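Putative glucoamylase (PDB 4QT9) probably hydrolyses glycosidic bonds in an oligo- or polysaccharide, as a putative glucoamylase built on an alpha/alpha toroid. Local coordinates at residues Y57-G69 against Y112-K124. Residues are numbered along the deposited sequence; the frame is centred on the assembly and turned at random.
Sequences YPQNDANVVTSGG and YPHWWYGDTGKVK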
loop_
_atom_site.group_PDB
_atom_site.type_symbol
_atom_site.label_atom_id
_atom_site.label_comp_id
_atom_site.label_asym_id
_atom_site.label_seq_id
_atom_site.Cartn_x
_atom_site.Cartn_y
_atom_site.Cartn_z
ATOM N N TYR A 57 8.922 -18.636 12.337
ATOM C CA TYR A 57 8.598 -17.251 12.631
ATOM C C TYR A 57 9.488 -16.738 13.782
ATOM O O TYR A 57 9.231 -17.056 14.947
ATOM C CB TYR A 57 7.093 -17.116 12.958
ATOM C CG TYR A 57 6.202 -17.338 11.757
ATOM C CD1 TYR A 57 5.863 -18.623 11.344
ATOM C CD2 TYR A 57 5.709 -16.260 11.019
ATOM C CE1 TYR A 57 5.077 -18.838 10.217
ATOM C CE2 TYR A 57 4.891 -16.460 9.906
ATOM C CZ TYR A 57 4.588 -17.757 9.496
ATOM O OH TYR A 57 3.785 -17.979 8.390
ATOM N N PRO A 58 10.540 -15.941 13.472
ATOM C CA PRO A 58 11.424 -15.425 14.544
ATOM C C PRO A 58 10.683 -14.655 15.655
ATOM O O PRO A 58 11.051 -14.763 16.831
ATOM C CB PRO A 58 12.380 -14.503 13.788
ATOM C CG PRO A 58 12.396 -15.054 12.392
ATOM C CD PRO A 58 10.993 -15.493 12.140
ATOM N N GLN A 59 9.621 -13.908 15.295
ATOM C CA GLN A 59 8.845 -13.153 16.273
ATOM C C GLN A 59 7.620 -13.954 16.770
ATOM O O GLN A 59 6.844 -13.438 17.582
ATOM C CB GLN A 59 8.413 -11.803 15.688
ATOM C CG GLN A 59 9.570 -10.834 15.424
ATOM C CD GLN A 59 9.074 -9.417 15.279
ATOM O OE1 GLN A 59 9.350 -8.542 16.110
ATOM N NE2 GLN A 59 8.296 -9.163 14.236
ATOM N N ASN A 60 7.468 -15.225 16.307
ATOM C CA ASN A 60 6.367 -16.135 16.658
ATOM C C ASN A 60 5.021 -15.391 16.486
ATOM O O ASN A 60 4.156 -15.386 17.377
ATOM C CB ASN A 60 6.569 -16.665 18.083
ATOM C CG ASN A 60 5.667 -17.807 18.490
ATOM O OD1 ASN A 60 4.981 -18.433 17.670
ATOM N ND2 ASN A 60 5.642 -18.096 19.779
ATOM N N ASP A 61 4.858 -14.755 15.312
ATOM C CA ASP A 61 3.733 -13.860 15.029
ATOM C C ASP A 61 2.921 -14.241 13.791
ATOM O O ASP A 61 2.406 -13.352 13.108
ATOM C CB ASP A 61 4.305 -12.436 14.844
ATOM C CG ASP A 61 5.261 -12.245 13.656
ATOM O OD1 ASP A 61 5.918 -13.249 13.234
ATOM O OD2 ASP A 61 5.347 -11.106 13.141
ATOM N N ALA A 62 2.778 -15.539 13.507
ATOM C CA ALA A 62 1.987 -16.022 12.362
ATOM C C ALA A 62 0.546 -15.472 12.370
ATOM O O ALA A 62 -0.009 -15.255 11.294
ATOM C CB ALA A 62 1.943 -17.544 12.358
ATOM N N ASN A 63 -0.037 -15.231 13.572
ATOM C CA ASN A 63 -1.414 -14.785 13.760
ATOM C C ASN A 63 -1.560 -13.255 13.883
ATOM O O ASN A 63 -2.675 -12.768 14.122
ATOM C CB ASN A 63 -2.004 -15.445 15.008
ATOM C CG ASN A 63 -1.391 -15.007 16.323
ATOM O OD1 ASN A 63 -0.227 -14.581 16.420
ATOM N ND2 ASN A 63 -2.154 -15.171 17.380
ATOM N N VAL A 64 -0.443 -12.511 13.769
ATOM C CA VAL A 64 -0.439 -11.055 13.861
ATOM C C VAL A 64 -0.843 -10.485 12.504
ATOM O O VAL A 64 -0.162 -10.716 11.506
ATOM C CB VAL A 64 0.906 -10.495 14.378
ATOM C CG1 VAL A 64 0.999 -8.986 14.176
ATOM C CG2 VAL A 64 1.117 -10.861 15.849
ATOM N N VAL A 65 -1.976 -9.751 12.486
ATOM C CA VAL A 65 -2.553 -9.132 11.292
ATOM C C VAL A 65 -2.170 -7.651 11.226
ATOM O O VAL A 65 -2.111 -6.960 12.242
ATOM C CB VAL A 65 -4.102 -9.322 11.164
ATOM C CG1 VAL A 65 -4.469 -10.788 10.918
ATOM C CG2 VAL A 65 -4.833 -8.806 12.387
ATOM N N THR A 66 -1.931 -7.178 10.012
ATOM C CA THR A 66 -1.524 -5.796 9.751
ATOM C C THR A 66 -2.733 -5.024 9.192
ATOM O O THR A 66 -3.413 -5.525 8.311
ATOM C CB THR A 66 -0.269 -5.781 8.839
ATOM O OG1 THR A 66 0.084 -4.431 8.552
ATOM C CG2 THR A 66 -0.439 -6.570 7.536
ATOM N N SER A 67 -3.000 -3.832 9.709
ATOM C CA SER A 67 -4.116 -3.026 9.242
ATOM C C SER A 67 -3.898 -2.516 7.810
ATOM O O SER A 67 -4.774 -2.715 6.968
ATOM C CB SER A 67 -4.384 -1.868 10.204
ATOM O OG SER A 67 -3.192 -1.152 10.484
ATOM N N GLY A 68 -2.738 -1.906 7.536
ATOM C CA GLY A 68 -2.407 -1.366 6.221
ATOM C C GLY A 68 -2.416 -2.411 5.123
ATOM O O GLY A 68 -3.112 -2.248 4.116
ATOM N N GLY A 69 -1.680 -3.506 5.351
ATOM C CA GLY A 69 -1.598 -4.632 4.429
ATOM C C GLY A 69 -2.956 -5.264 4.164
ATOM O O GLY A 69 -3.214 -5.755 3.057
ATOM N N TYR A 112 -7.023 2.762 13.596
ATOM C CA TYR A 112 -6.595 1.399 13.889
ATOM C C TYR A 112 -5.088 1.340 14.162
ATOM O O TYR A 112 -4.325 2.165 13.641
ATOM C CB TYR A 112 -7.006 0.448 12.761
ATOM C CG TYR A 112 -8.493 0.158 12.759
ATOM C CD1 TYR A 112 -9.050 -0.744 13.665
ATOM C CD2 TYR A 112 -9.352 0.813 11.880
ATOM C CE1 TYR A 112 -10.415 -1.034 13.656
ATOM C CE2 TYR A 112 -10.724 0.552 11.879
ATOM C CZ TYR A 112 -11.247 -0.379 12.768
ATOM O OH TYR A 112 -12.581 -0.676 12.764
ATOM N N PRO A 113 -4.628 0.374 15.009
ATOM C CA PRO A 113 -3.172 0.261 15.241
ATOM C C PRO A 113 -2.474 -0.369 14.040
ATOM O O PRO A 113 -3.156 -0.912 13.162
ATOM C CB PRO A 113 -3.091 -0.698 16.426
ATOM C CG PRO A 113 -4.277 -1.597 16.249
ATOM C CD PRO A 113 -5.365 -0.695 15.733
ATOM N N HIS A 114 -1.126 -0.368 14.026
ATOM C CA HIS A 114 -0.363 -1.063 12.973
ATOM C C HIS A 114 -0.699 -2.567 12.954
ATOM O O HIS A 114 -0.985 -3.136 11.904
ATOM C CB HIS A 114 1.144 -0.903 13.197
ATOM C CG HIS A 114 1.987 -1.283 12.015
ATOM N ND1 HIS A 114 2.980 -0.458 11.568
ATOM C CD2 HIS A 114 1.940 -2.377 11.222
ATOM C CE1 HIS A 114 3.510 -1.055 10.515
ATOM N NE2 HIS A 114 2.917 -2.216 10.272
ATOM N N TRP A 115 -0.714 -3.185 14.133
ATOM C CA TRP A 115 -0.964 -4.622 14.297
ATOM C C TRP A 115 -1.984 -4.968 15.364
ATOM O O TRP A 115 -2.063 -4.290 16.382
ATOM C CB TRP A 115 0.334 -5.304 14.766
ATOM C CG TRP A 115 1.463 -5.418 13.789
ATOM C CD1 TRP A 115 1.369 -5.564 12.435
ATOM C CD2 TRP A 115 2.843 -5.629 14.122
ATOM N NE1 TRP A 115 2.615 -5.786 11.894
ATOM C CE2 TRP A 115 3.541 -5.842 12.909
ATOM C CE3 TRP A 115 3.564 -5.666 15.336
ATOM C CZ2 TRP A 115 4.928 -6.073 12.869
ATOM C CZ3 TRP A 115 4.929 -5.938 15.299
ATOM C CH2 TRP A 115 5.598 -6.129 14.079
ATOM N N TRP A 116 -2.665 -6.098 15.173
ATOM C CA TRP A 116 -3.466 -6.817 16.163
ATOM C C TRP A 116 -3.097 -8.278 16.142
ATOM O O TRP A 116 -2.608 -8.796 15.134
ATOM C CB TRP A 116 -4.996 -6.775 15.939
ATOM C CG TRP A 116 -5.661 -5.496 15.586
ATOM C CD1 TRP A 116 -6.304 -4.649 16.442
ATOM C CD2 TRP A 116 -6.002 -5.066 14.264
ATOM N NE1 TRP A 116 -6.939 -3.653 15.734
ATOM C CE2 TRP A 116 -6.788 -3.899 14.391
ATOM C CE3 TRP A 116 -5.651 -5.509 12.973
ATOM C CZ2 TRP A 116 -7.273 -3.204 13.283
ATOM C CZ3 TRP A 116 -6.120 -4.806 11.878
ATOM C CH2 TRP A 116 -6.940 -3.682 12.040
ATOM N N TYR A 117 -3.467 -8.972 17.198
ATOM C CA TYR A 117 -3.482 -10.424 17.251
ATOM C C TYR A 117 -4.822 -10.753 16.622
ATOM O O TYR A 117 -5.843 -10.245 17.095
ATOM C CB TYR A 117 -3.343 -10.927 18.695
ATOM C CG TYR A 117 -2.038 -10.530 19.348
ATOM C CD1 TYR A 117 -0.871 -11.254 19.114
ATOM C CD2 TYR A 117 -1.985 -9.480 20.261
ATOM C CE1 TYR A 117 0.331 -10.911 19.733
ATOM C CE2 TYR A 117 -0.791 -9.132 20.894
ATOM C CZ TYR A 117 0.364 -9.850 20.629
ATOM O OH TYR A 117 1.541 -9.514 21.266
ATOM N N GLY A 118 -4.794 -11.455 15.489
ATOM C CA GLY A 118 -5.977 -11.775 14.689
ATOM C C GLY A 118 -7.062 -12.586 15.372
ATOM O O GLY A 118 -8.233 -12.511 14.981
ATOM N N ASP A 119 -6.693 -13.336 16.413
ATOM C CA ASP A 119 -7.636 -14.171 17.151
ATOM C C ASP A 119 -8.381 -13.409 18.248
ATOM O O ASP A 119 -9.465 -13.854 18.626
ATOM C CB ASP A 119 -6.947 -15.416 17.753
ATOM C CG ASP A 119 -5.603 -15.201 18.441
ATOM O OD1 ASP A 119 -5.254 -14.034 18.732
ATOM O OD2 ASP A 119 -4.901 -16.204 18.692
ATOM N N THR A 120 -7.814 -12.307 18.784
ATOM C CA THR A 120 -8.446 -11.538 19.874
ATOM C C THR A 120 -8.799 -10.095 19.475
ATOM O O THR A 120 -9.674 -9.495 20.095
ATOM C CB THR A 120 -7.562 -11.515 21.138
ATOM O OG1 THR A 120 -6.347 -10.851 20.832
ATOM C CG2 THR A 120 -7.248 -12.917 21.684
ATOM N N GLY A 121 -8.113 -9.547 18.472
ATOM C CA GLY A 121 -8.336 -8.170 18.045
ATOM C C GLY A 121 -7.682 -7.159 18.966
ATOM O O GLY A 121 -7.935 -5.957 18.866
ATOM N N LYS A 122 -6.810 -7.638 19.858
ATOM C CA LYS A 122 -6.047 -6.785 20.762
ATOM C C LYS A 122 -4.811 -6.245 20.046
ATOM O O LYS A 122 -4.189 -6.962 19.265
ATOM C CB LYS A 122 -5.651 -7.562 22.031
ATOM C CG LYS A 122 -6.850 -8.032 22.874
ATOM C CD LYS A 122 -7.485 -6.914 23.706
ATOM C CE LYS A 122 -8.472 -7.486 24.704
ATOM N NZ LYS A 122 -9.329 -6.436 25.306
ATOM N N VAL A 123 -4.470 -4.973 20.276
ATOM C CA VAL A 123 -3.295 -4.346 19.680
ATOM C C VAL A 123 -1.993 -5.115 20.022
ATOM O O VAL A 123 -1.833 -5.645 21.120
ATOM C CB VAL A 123 -3.171 -2.834 20.086
ATOM C CG1 VAL A 123 -3.159 -2.643 21.600
ATOM C CG2 VAL A 123 -1.935 -2.166 19.458
ATOM N N LYS A 124 -1.078 -5.171 19.058
ATOM C CA LYS A 124 0.256 -5.660 19.295
ATOM C C LYS A 124 1.153 -4.461 19.044
ATOM O O LYS A 124 1.190 -3.954 17.911
ATOM C CB LYS A 124 0.661 -6.904 18.482
ATOM C CG LYS A 124 2.133 -7.233 18.759
ATOM C CD LYS A 124 2.714 -8.373 17.934
ATOM C CE LYS A 124 4.153 -8.633 18.305
ATOM N NZ LYS A 124 4.760 -9.714 17.475
HETATM O O HOH W 1 4.454 -9.165 14.723
#
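Val64 sets its CG1 methyl over one face of the Trp115 indole, a CH-pi contact 3.8 Å from CG1 to the centroid of the five-membered ring; Thr66 CA meets the edge of that indole. With CG1 anti to the backbone N (chi1 167°), the other methyl of Val64, CG2, is turned against both Tyr117 CD1 and the extended chain of Lys124, whose CB lies over one face of the Tyr117 ring. Trp116 points to the reverse side of the strands. There Val65 CG2 abuts the edge of its indole at CE3, a tight 3.4 Å, Pro113 CG lies on one face, and Ser67 CB approaches CH2 obliquely.

Between these two layers of side chains, strands 64-66 and 115-117 pair antiparallel. Val65 and Trp116 form the hydrogen-bonded pair, with 2.9 Å from Val65 N to Trp116 O and 3.1 Å from Trp116 N to Val65 O. The ladder is prolonged at one end by Gly118 N to Asn63 O and at the other by Ser67 N to His114 O. Ser67 OG also donates to Pro113 O (2.7 Å), tying the first turn of helix 67-83 (N-cap Thr66) to the approach to strand 115-117. Lys124 NZ is 4.6 Å from Asp61 OD2, and a water accepting from NZ and donating to OD2 bridges them; Asp61 has its direct salt bridge with Arg50.

Trp115 NE1 hydrogen-bonds to Glu49 OE1 and Trp116 NE1 to the backbone carbonyl of Asp106. The pairing joins parts of the alpha/alpha toroid that mainly helical chain separates. Strand 115-117 is the middle of a small three-stranded antiparallel sheet, between 64-66 and the short, weakly bonded 123-124; Val65 and Trp116 pack against helix 88-104, while His114 touches helix 135-152.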